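Local coordinates for kappa-carrageenase (Pseudoalteromonas carrageenovora, PDB 1DYP), which hydrolyses internal beta-1,4 linkages between D-galactose 4-sulfate and 3,6-anhydro-D-galactose in kappa-carrageenan, the chain described being its GH16 catalytic domain, at residues 229-237 and 250-260; 131-139 and 219-227. The protein carries 1 engineered substitution. All coordinates share one frame; numbering follows the deposited sequence. Where two conformers were deposited one is given.

Interaction 1. Residues 229-237 and 250-260; sequences LSQGLRAPH and NKSAEGFPTSM
With CG set beside the backbone N of its residue (chi1 -50°), the imidazole of H237 is carried across to N250 and F256, while Q231, whose CG lies anti to its own N, runs extended toward T258 and M260. H237 ND1 donates to N250 O at 2.8 Å, nearly straight (N-H...O 170°), with N250 O in the ring plane; the carbonyl receives it from above its own plane. S252 N in turn donates to N250 OD1 at 3.0 Å, an Asx turn. F256 approaches from the opposite direction and turns an edge to the imidazole face in an offset edge-to-face pair, the two planes inclined at 71° and F256 CE1 3.5 Å from H237 NE2. Y84 meets both rings.

Away from the H237 end, strands 229-233 and 258-260 face each other with axes 8.0 Å apart, from the two layers of the GH16 beta-sandwich. Q231 and selenomethionine M260 run alongside each other in opposite senses, leaving Q231 OE1 3.2 Å from M260 CB; M260 SE sits 3.3 Å from S230 O. Q231 NE2 gives only a weak hydrogen bond to T258 O, at 3.1 Å, and has a stronger partner in T59. R234, important for substrate recognition, follows the first strand; S259 O ligates a cadmium ion.

Two kinds of chemistry thus share one interface: buried chain packing between the layers, and a polar fastening of the loops beyond them. A proton on ND1 is implied, and this nearly straight bond with the F256 edge should restrict the ring.

Interaction 2. Residues 131-139 and 219-227; sequences GDVQYSEID and LYWHRQMNL
The strand that carries the nucleophile E137 and D139 of this GH16 enzyme, 133-139, is backed by the 219-227 segment through S136, V133 and I138, which meet Y220, W221, R223 and selenomethionine M225. S136 OG donates to Y220 O at 2.7 Å, the hydroxyl being tilted moderately from the carbonyl plane; its torsion (chi1 -62°), which places OG beside the backbone N, aims it at that oxygen. The R223 methylenes pass close by, with CD 3.4 Å from S136 OG.

A turn about the CG-CD bond of R223 (chi3 60°) brings one guanidinium face over Q134 O, at an angle too poor for a hydrogen bond. A water at the guanidinium edge joins the segments, donating to V133 O at 2.7 Å and accepting from R223 NH1 at 2.9 Å; the strongest polar partner of the R223 side chain is T122, outside both segments. V133 crosses the Y220 side chain at about a right angle, CG2 lying 3.7 Å from Y220 CD1. Deeper in, I138 CD1 touches M225 CE at 3.7 Å and also rests on W221 CB, whose indole NE1 is satisfied by H157 O.

S136 points toward the 219-227 segment, whereas its neighbour E137 points away from it, where Y135 OH donates to E137 OE1 at 2.6 Å. A classic beta bulge at Q134 and Y135, opposite I159, lies before the E-x-D-x-x-E signature that E137 forms with D139 and the proton donor E142, which is characteristic of GH16.

How the interactions relate
Followed from the N terminus, the chain lays down 131-139, then makes an excursion of 79 residues, rich in strands and including the proton donor E142, before 219-227 returns to close interaction 2. Almost immediately it enters 229-237, runs through the short hairpin of strands 238-241 and 244-247, and closes interaction 1 at 250-260. The two loops are in series, neither nested nor crossed, one long and one short. Strand 225-233 serves both: near its start, with the loop before it, its side chains pack against 133-139, strand 113-120 pairing with each, and near its end it packs against strand 258-270 of the other layer. The centres lie about 28 Å apart, on opposite sides of the domain centre.

Interaction 1. Residues 229-237 and 250-260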
loop_
_atom_site.group_PDB
_atom_site.type_symbol
_atom_site.label_atom_id
_atom_site.label_comp_id
_atom_site.label_asym_id
_atom_site.label_seq_id
_atom_site.Cartn_x
_atom_site.Cartn_y
_atom_site.Cartn_z
ATOM N N LEU A 229 -1.737 4.670 3.007
ATOM C CA LEU A 229 -3.000 3.951 3.111
ATOM C C LEU A 229 -3.707 4.361 1.823
ATOM O O LEU A 229 -3.835 5.551 1.531
ATOM C CB LEU A 229 -3.794 4.417 4.333
ATOM C CG LEU A 229 -3.219 3.978 5.684
ATOM C CD1 LEU A 229 -3.729 4.883 6.797
ATOM C CD2 LEU A 229 -3.591 2.525 5.940
ATOM N N SER A 230 -4.139 3.391 1.029
ATOM C CA SER A 230 -4.796 3.730 -0.224
ATOM C C SER A 230 -5.613 2.568 -0.732
ATOM O O SER A 230 -5.425 1.436 -0.306
ATOM C CB SER A 230 -3.753 4.102 -1.282
ATOM O OG SER A 230 -2.901 3.001 -1.557
ATOM N N GLN A 231 -6.529 2.855 -1.645
ATOM C CA GLN A 231 -7.349 1.805 -2.222
ATOM C C GLN A 231 -7.187 1.847 -3.732
ATOM O O GLN A 231 -7.470 2.861 -4.372
ATOM C CB GLN A 231 -8.814 1.986 -1.826
ATOM C CG GLN A 231 -9.708 0.873 -2.335
ATOM C CD GLN A 231 -11.002 0.777 -1.566
ATOM O OE1 GLN A 231 -11.048 0.203 -0.476
ATOM N NE2 GLN A 231 -12.063 1.348 -2.122
ATOM N N GLY A 232 -6.709 0.745 -4.295
ATOM C CA GLY A 232 -6.504 0.688 -5.729
ATOM C C GLY A 232 -7.586 -0.083 -6.456
ATOM O O GLY A 232 -8.388 -0.781 -5.842
ATOM N N LEU A 233 -7.596 0.047 -7.776
ATOM C CA LEU A 233 -8.569 -0.633 -8.621
ATOM C C LEU A 233 -7.980 -1.968 -9.074
ATOM O O LEU A 233 -6.762 -2.093 -9.253
ATOM C CB LEU A 233 -8.891 0.243 -9.835
ATOM C CG LEU A 233 -10.180 -0.034 -10.606
ATOM C CD1 LEU A 233 -11.402 0.279 -9.735
ATOM C CD2 LEU A 233 -10.191 0.824 -11.866
ATOM N N ARG A 234 -8.845 -2.961 -9.268
ATOM C CA ARG A 234 -8.412 -4.290 -9.687
ATOM C C ARG A 234 -9.422 -4.919 -10.638
ATOM O O ARG A 234 -10.449 -4.318 -10.957
ATOM C CB ARG A 234 -8.250 -5.201 -8.462
ATOM C CG ARG A 234 -7.182 -4.755 -7.471
ATOM C CD ARG A 234 -5.784 -4.891 -8.062
ATOM N NE ARG A 234 -4.728 -4.679 -7.070
ATOM C CZ ARG A 234 -4.205 -3.497 -6.763
ATOM N NH1 ARG A 234 -4.634 -2.398 -7.369
ATOM N NH2 ARG A 234 -3.237 -3.419 -5.856
ATOM N N ALA A 235 -9.117 -6.128 -11.095
ATOM C CA ALA A 235 -10.017 -6.856 -11.977
ATOM C C ALA A 235 -11.349 -6.921 -11.231
ATOM O O ALA A 235 -11.375 -7.070 -10.010
ATOM C CB ALA A 235 -9.474 -8.260 -12.229
ATOM N N PRO A 236 -12.474 -6.883 -11.955
ATOM C CA PRO A 236 -12.661 -6.811 -13.408
ATOM C C PRO A 236 -12.535 -5.447 -14.089
ATOM O O PRO A 236 -12.958 -5.300 -15.236
ATOM C CB PRO A 236 -14.059 -7.379 -13.581
ATOM C CG PRO A 236 -14.775 -6.776 -12.399
ATOM C CD PRO A 236 -13.777 -6.967 -11.265
ATOM N N HIS A 237 -11.951 -4.466 -13.409
ATOM C CA HIS A 237 -11.834 -3.128 -13.983
ATOM C C HIS A 237 -10.446 -2.792 -14.489
ATOM O O HIS A 237 -10.184 -1.662 -14.902
ATOM C CB HIS A 237 -12.260 -2.103 -12.940
ATOM C CG HIS A 237 -13.574 -2.424 -12.307
ATOM N ND1 HIS A 237 -14.743 -2.497 -13.031
ATOM C CD2 HIS A 237 -13.897 -2.741 -11.031
ATOM C CE1 HIS A 237 -15.732 -2.848 -12.229
ATOM N NE2 HIS A 237 -15.246 -3.003 -11.011
ATOM N N ASN A 250 -14.756 -3.180 -18.446
ATOM C CA ASN A 250 -15.767 -3.181 -17.401
ATOM C C ASN A 250 -15.641 -1.917 -16.574
ATOM O O ASN A 250 -14.730 -1.780 -15.756
ATOM C CB ASN A 250 -15.621 -4.396 -16.479
ATOM C CG ASN A 250 -16.689 -4.436 -15.395
ATOM O OD1 ASN A 250 -17.089 -3.400 -14.863
ATOM N ND2 ASN A 250 -17.147 -5.637 -15.054
ATOM N N LYS A 251 -16.557 -0.981 -16.799
ATOM C CA LYS A 251 -16.568 0.272 -16.056
ATOM C C LYS A 251 -17.923 0.421 -15.381
ATOM O O LYS A 251 -18.533 1.488 -15.387
ATOM C CB LYS A 251 -16.283 1.455 -16.988
ATOM C CG LYS A 251 -16.968 1.386 -18.338
ATOM C CD LYS A 251 -16.420 2.453 -19.280
ATOM C CE LYS A 251 -16.917 2.243 -20.701
ATOM N NZ LYS A 251 -16.307 3.211 -21.654
ATOM N N SER A 252 -18.384 -0.677 -14.794
ATOM C CA SER A 252 -19.665 -0.702 -14.108
ATOM C C SER A 252 -19.670 0.188 -12.876
ATOM O O SER A 252 -18.657 0.324 -12.186
ATOM C CB SER A 252 -20.008 -2.133 -13.689
ATOM O OG SER A 252 -21.232 -2.175 -12.975
ATOM N N ALA A 253 -20.824 0.787 -12.609
ATOM C CA ALA A 253 -20.997 1.648 -11.451
ATOM C C ALA A 253 -21.531 0.813 -10.286
ATOM O O ALA A 253 -21.540 1.262 -9.142
ATOM C CB ALA A 253 -21.972 2.779 -11.777
ATOM N N GLU A 254 -21.976 -0.404 -10.584
ATOM C CA GLU A 254 -22.507 -1.284 -9.550
ATOM C C GLU A 254 -21.395 -1.638 -8.574
ATOM O O GLU A 254 -20.292 -2.000 -8.984
ATOM C CB GLU A 254 -23.067 -2.564 -10.172
ATOM C CG GLU A 254 -24.073 -2.331 -11.289
ATOM C CD GLU A 254 -24.702 -3.623 -11.779
ATOM O OE1 GLU A 254 -23.962 -4.610 -11.972
ATOM O OE2 GLU A 254 -25.934 -3.649 -11.981
ATOM N N GLY A 255 -21.688 -1.526 -7.283
ATOM C CA GLY A 255 -20.692 -1.838 -6.278
ATOM C C GLY A 255 -19.882 -0.617 -5.886
ATOM O O GLY A 255 -18.988 -0.701 -5.045
ATOM N N PHE A 256 -20.183 0.517 -6.510
ATOM C CA PHE A 256 -19.491 1.765 -6.204
ATOM C C PHE A 256 -20.504 2.833 -5.821
ATOM O O PHE A 256 -21.629 2.834 -6.311
ATOM C CB PHE A 256 -18.667 2.241 -7.405
ATOM C CG PHE A 256 -17.550 1.311 -7.770
ATOM C CD1 PHE A 256 -17.778 0.219 -8.599
ATOM C CD2 PHE A 256 -16.279 1.498 -7.239
ATOM C CE1 PHE A 256 -16.755 -0.678 -8.893
ATOM C CE2 PHE A 256 -15.249 0.607 -7.524
ATOM C CZ PHE A 256 -15.487 -0.482 -8.352
ATOM N N PRO A 257 -20.119 3.756 -4.931
ATOM C CA PRO A 257 -18.803 3.832 -4.290
ATOM C C PRO A 257 -18.593 2.729 -3.260
ATOM O O PRO A 257 -19.553 2.163 -2.730
ATOM C CB PRO A 257 -18.822 5.210 -3.643
ATOM C CG PRO A 257 -20.256 5.341 -3.228
ATOM C CD PRO A 257 -20.994 4.841 -4.455
ATOM N N THR A 258 -17.329 2.419 -2.998
ATOM C CA THR A 258 -16.979 1.413 -2.008
ATOM C C THR A 258 -15.768 1.992 -1.287
ATOM O O THR A 258 -14.923 2.640 -1.905
ATOM C CB THR A 258 -16.678 0.049 -2.666
ATOM O OG1 THR A 258 -16.611 -0.957 -1.651
ATOM C CG2 THR A 258 -15.377 0.088 -3.447
ATOM N N SER A 259 -15.674 1.754 0.015
ATOM C CA SER A 259 -14.575 2.320 0.779
ATOM C C SER A 259 -13.979 1.423 1.847
ATOM O O SER A 259 -14.659 0.582 2.433
ATOM C CB SER A 259 -15.043 3.613 1.438
ATOM O OG SER A 259 -16.180 3.361 2.245
HETATM N N MSE A 260 -12.694 1.632 2.096
HETATM C CA MSE A 260 -11.975 0.890 3.108
HETATM C C MSE A 260 -11.955 1.908 4.244
HETATM O O MSE A 260 -12.003 3.120 4.001
HETATM C CB MSE A 260 -10.542 0.602 2.653
HETATM C CG MSE A 260 -9.704 1.861 2.468
HETATM SE SE MSE A 260 -7.883 1.538 1.893
HETATM C CE MSE A 260 -7.066 1.133 3.582
#

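Interaction 2. Residues 131-139 and 219-227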
loop_
_atom_site.group_PDB
_atom_site.type_symbol
_atom_site.label_atom_id
_atom_site.label_comp_id
_atom_site.label_asym_id
_atom_site.label_seq_id
_atom_site.Cartn_x
_atom_site.Cartn_y
_atom_site.Cartn_z
ATOM N N GLY A 131 24.234 -3.760 -7.258
ATOM C CA GLY A 131 23.625 -3.952 -5.955
ATOM C C GLY A 131 22.876 -2.745 -5.422
ATOM O O GLY A 131 22.203 -2.840 -4.395
ATOM N N ASP A 132 22.998 -1.609 -6.099
ATOM C CA ASP A 132 22.298 -0.403 -5.668
ATOM C C ASP A 132 20.792 -0.613 -5.744
ATOM O O ASP A 132 20.287 -1.215 -6.691
ATOM C CB ASP A 132 22.664 0.789 -6.555
ATOM C CG ASP A 132 23.856 1.570 -6.036
ATOM O OD1 ASP A 132 24.416 1.206 -4.980
ATOM O OD2 ASP A 132 24.224 2.562 -6.693
ATOM N N VAL A 133 20.083 -0.108 -4.741
ATOM C CA VAL A 133 18.631 -0.209 -4.700
ATOM C C VAL A 133 18.078 1.175 -5.018
ATOM O O VAL A 133 18.315 2.133 -4.281
ATOM C CB VAL A 133 18.139 -0.657 -3.311
ATOM C CG1 VAL A 133 16.622 -0.607 -3.255
ATOM C CG2 VAL A 133 18.635 -2.073 -3.021
ATOM N N GLN A 134 17.351 1.273 -6.125
ATOM C CA GLN A 134 16.786 2.545 -6.562
ATOM C C GLN A 134 15.385 2.788 -6.025
ATOM O O GLN A 134 14.909 3.921 -6.017
ATOM C CB GLN A 134 16.717 2.604 -8.089
ATOM C CG GLN A 134 18.000 2.241 -8.812
ATOM C CD GLN A 134 17.924 2.538 -10.299
ATOM O OE1 GLN A 134 16.849 2.507 -10.899
ATOM N NE2 GLN A 134 19.072 2.820 -10.906
ATOM N N TYR A 135 14.727 1.721 -5.591
ATOM C CA TYR A 135 13.360 1.823 -5.096
ATOM C C TYR A 135 13.055 0.725 -4.089
ATOM O O TYR A 135 13.405 -0.435 -4.304
ATOM C CB TYR A 135 12.391 1.715 -6.279
ATOM C CG TYR A 135 10.925 1.675 -5.906
ATOM C CD1 TYR A 135 10.279 2.813 -5.423
ATOM C CD2 TYR A 135 10.183 0.502 -6.046
ATOM C CE1 TYR A 135 8.926 2.784 -5.089
ATOM C CE2 TYR A 135 8.826 0.463 -5.713
ATOM C CZ TYR A 135 8.207 1.607 -5.236
ATOM O OH TYR A 135 6.871 1.585 -4.907
ATOM N N SER A 136 12.404 1.100 -2.992
ATOM C CA SER A 136 12.021 0.151 -1.949
ATOM C C SER A 136 10.542 0.322 -1.626
ATOM O O SER A 136 10.066 1.440 -1.431
ATOM C CB SER A 136 12.826 0.385 -0.668
ATOM O OG SER A 136 14.214 0.190 -0.870
ATOM N N GLU A 137 9.822 -0.792 -1.562
ATOM C CA GLU A 137 8.402 -0.765 -1.243
ATOM C C GLU A 137 8.049 -1.946 -0.358
ATOM O O GLU A 137 8.328 -3.093 -0.704
ATOM C CB GLU A 137 7.559 -0.840 -2.520
ATOM C CG GLU A 137 6.050 -0.857 -2.274
ATOM C CD GLU A 137 5.254 -1.134 -3.537
ATOM O OE1 GLU A 137 5.733 -0.771 -4.631
ATOM O OE2 GLU A 137 4.144 -1.700 -3.441
ATOM N N ILE A 138 7.458 -1.660 0.795
ATOM C CA ILE A 138 7.029 -2.714 1.704
ATOM C C ILE A 138 5.514 -2.630 1.789
ATOM O O ILE A 138 4.958 -1.601 2.169
ATOM C CB ILE A 138 7.615 -2.551 3.122
ATOM C CG1 ILE A 138 9.139 -2.685 3.079
ATOM C CG2 ILE A 138 7.025 -3.626 4.042
ATOM C CD1 ILE A 138 9.822 -2.552 4.438
ATOM N N ASP A 139 4.845 -3.711 1.412
ATOM C CA ASP A 139 3.391 -3.740 1.453
ATOM C C ASP A 139 2.969 -4.486 2.709
ATOM O O ASP A 139 3.098 -5.707 2.785
ATOM C CB ASP A 139 2.876 -4.429 0.196
ATOM C CG ASP A 139 3.434 -3.800 -1.057
ATOM O OD1 ASP A 139 3.104 -2.625 -1.319
ATOM O OD2 ASP A 139 4.222 -4.466 -1.759
ATOM N N LEU A 219 16.616 -7.458 2.227
ATOM C CA LEU A 219 17.696 -7.331 1.264
ATOM C C LEU A 219 17.713 -5.985 0.565
ATOM O O LEU A 219 18.776 -5.385 0.384
ATOM C CB LEU A 219 17.570 -8.420 0.197
ATOM C CG LEU A 219 17.501 -9.874 0.664
ATOM C CD1 LEU A 219 17.198 -10.769 -0.525
ATOM C CD2 LEU A 219 18.811 -10.269 1.323
ATOM N N TYR A 220 16.532 -5.510 0.184
ATOM C CA TYR A 220 16.425 -4.267 -0.573
ATOM C C TYR A 220 15.428 -3.245 -0.044
ATOM O O TYR A 220 14.898 -2.450 -0.816
ATOM C CB TYR A 220 16.040 -4.608 -2.015
ATOM C CG TYR A 220 16.796 -5.785 -2.585
ATOM C CD1 TYR A 220 18.180 -5.739 -2.734
ATOM C CD2 TYR A 220 16.130 -6.952 -2.969
ATOM C CE1 TYR A 220 18.883 -6.820 -3.250
ATOM C CE2 TYR A 220 16.829 -8.041 -3.489
ATOM C CZ TYR A 220 18.205 -7.966 -3.626
ATOM O OH TYR A 220 18.912 -9.027 -4.146
ATOM N N TRP A 221 15.184 -3.242 1.260
ATOM C CA TRP A 221 14.215 -2.309 1.816
ATOM C C TRP A 221 14.773 -1.466 2.959
ATOM O O TRP A 221 14.268 -1.490 4.083
ATOM C CB TRP A 221 12.967 -3.100 2.230
ATOM C CG TRP A 221 12.388 -3.807 1.037
ATOM C CD1 TRP A 221 11.564 -3.268 0.090
ATOM C CD2 TRP A 221 12.739 -5.115 0.559
ATOM N NE1 TRP A 221 11.394 -4.148 -0.954
ATOM C CE2 TRP A 221 12.105 -5.289 -0.691
ATOM C CE3 TRP A 221 13.535 -6.153 1.065
ATOM C CZ2 TRP A 221 12.243 -6.459 -1.447
ATOM C CZ3 TRP A 221 13.672 -7.319 0.313
ATOM C CH2 TRP A 221 13.028 -7.460 -0.930
ATOM N N HIS A 222 15.826 -0.713 2.651
ATOM C CA HIS A 222 16.468 0.151 3.636
ATOM C C HIS A 222 16.320 1.627 3.275
ATOM O O HIS A 222 16.792 2.505 4.004
ATOM C CB HIS A 222 17.956 -0.195 3.764
ATOM C CG HIS A 222 18.216 -1.632 4.091
ATOM N ND1 HIS A 222 18.441 -2.587 3.123
ATOM C CD2 HIS A 222 18.257 -2.282 5.278
ATOM C CE1 HIS A 222 18.609 -3.763 3.699
ATOM N NE2 HIS A 222 18.500 -3.607 5.006
ATOM N N ARG A 223 15.670 1.901 2.149
ATOM C CA ARG A 223 15.459 3.276 1.717
ATOM C C ARG A 223 14.381 3.951 2.553
ATOM O O ARG A 223 13.625 3.289 3.265
ATOM C CB ARG A 223 15.051 3.320 0.241
ATOM C CG ARG A 223 16.181 3.021 -0.727
ATOM C CD ARG A 223 15.688 2.996 -2.163
ATOM N NE ARG A 223 15.110 4.272 -2.583
ATOM C CZ ARG A 223 15.809 5.373 -2.837
ATOM N NH1 ARG A 223 17.130 5.373 -2.716
ATOM N NH2 ARG A 223 15.183 6.477 -3.225
ATOM N N GLN A 224 14.330 5.277 2.465
ATOM C CA GLN A 224 13.338 6.068 3.178
ATOM C C GLN A 224 12.013 5.897 2.450
ATOM O O GLN A 224 11.920 6.158 1.248
ATOM C CB GLN A 224 13.751 7.539 3.173
ATOM C CG GLN A 224 14.937 7.852 4.062
ATOM C CD GLN A 224 14.616 7.649 5.524
ATOM O OE1 GLN A 224 13.597 8.136 6.017
ATOM N NE2 GLN A 224 15.477 6.927 6.229
HETATM N N MSE A 225 10.989 5.468 3.177
HETATM C CA MSE A 225 9.687 5.231 2.570
HETATM C C MSE A 225 8.555 5.985 3.253
HETATM O O MSE A 225 8.550 6.145 4.473
HETATM C CB MSE A 225 9.393 3.729 2.589
HETATM C CG MSE A 225 10.480 2.898 1.913
HETATM SE SE MSE A 225 10.318 0.987 2.196
HETATM C CE MSE A 225 11.207 0.891 3.904
ATOM N N ASN A 226 7.607 6.456 2.446
ATOM C CA ASN A 226 6.440 7.177 2.949
ATOM C C ASN A 226 5.352 6.172 3.282
ATOM O O ASN A 226 5.001 5.336 2.452
ATOM C CB ASN A 226 5.902 8.160 1.903
ATOM C CG ASN A 226 6.912 9.218 1.527
ATOM O OD1 ASN A 226 7.847 8.959 0.763
ATOM N ND2 ASN A 226 6.740 10.418 2.071
ATOM N N LEU A 227 4.820 6.257 4.498
ATOM C CA LEU A 227 3.771 5.344 4.940
ATOM C C LEU A 227 2.472 5.718 4.241
ATOM O O LEU A 227 2.034 6.868 4.296
ATOM C CB LEU A 227 3.606 5.435 6.451
ATOM C CG LEU A 227 2.789 4.303 7.069
ATOM C CD1 LEU A 227 3.418 2.951 6.724
ATOM C CD2 LEU A 227 2.737 4.511 8.575
HETATM O O HOH W 1 19.095 3.375 -1.998
#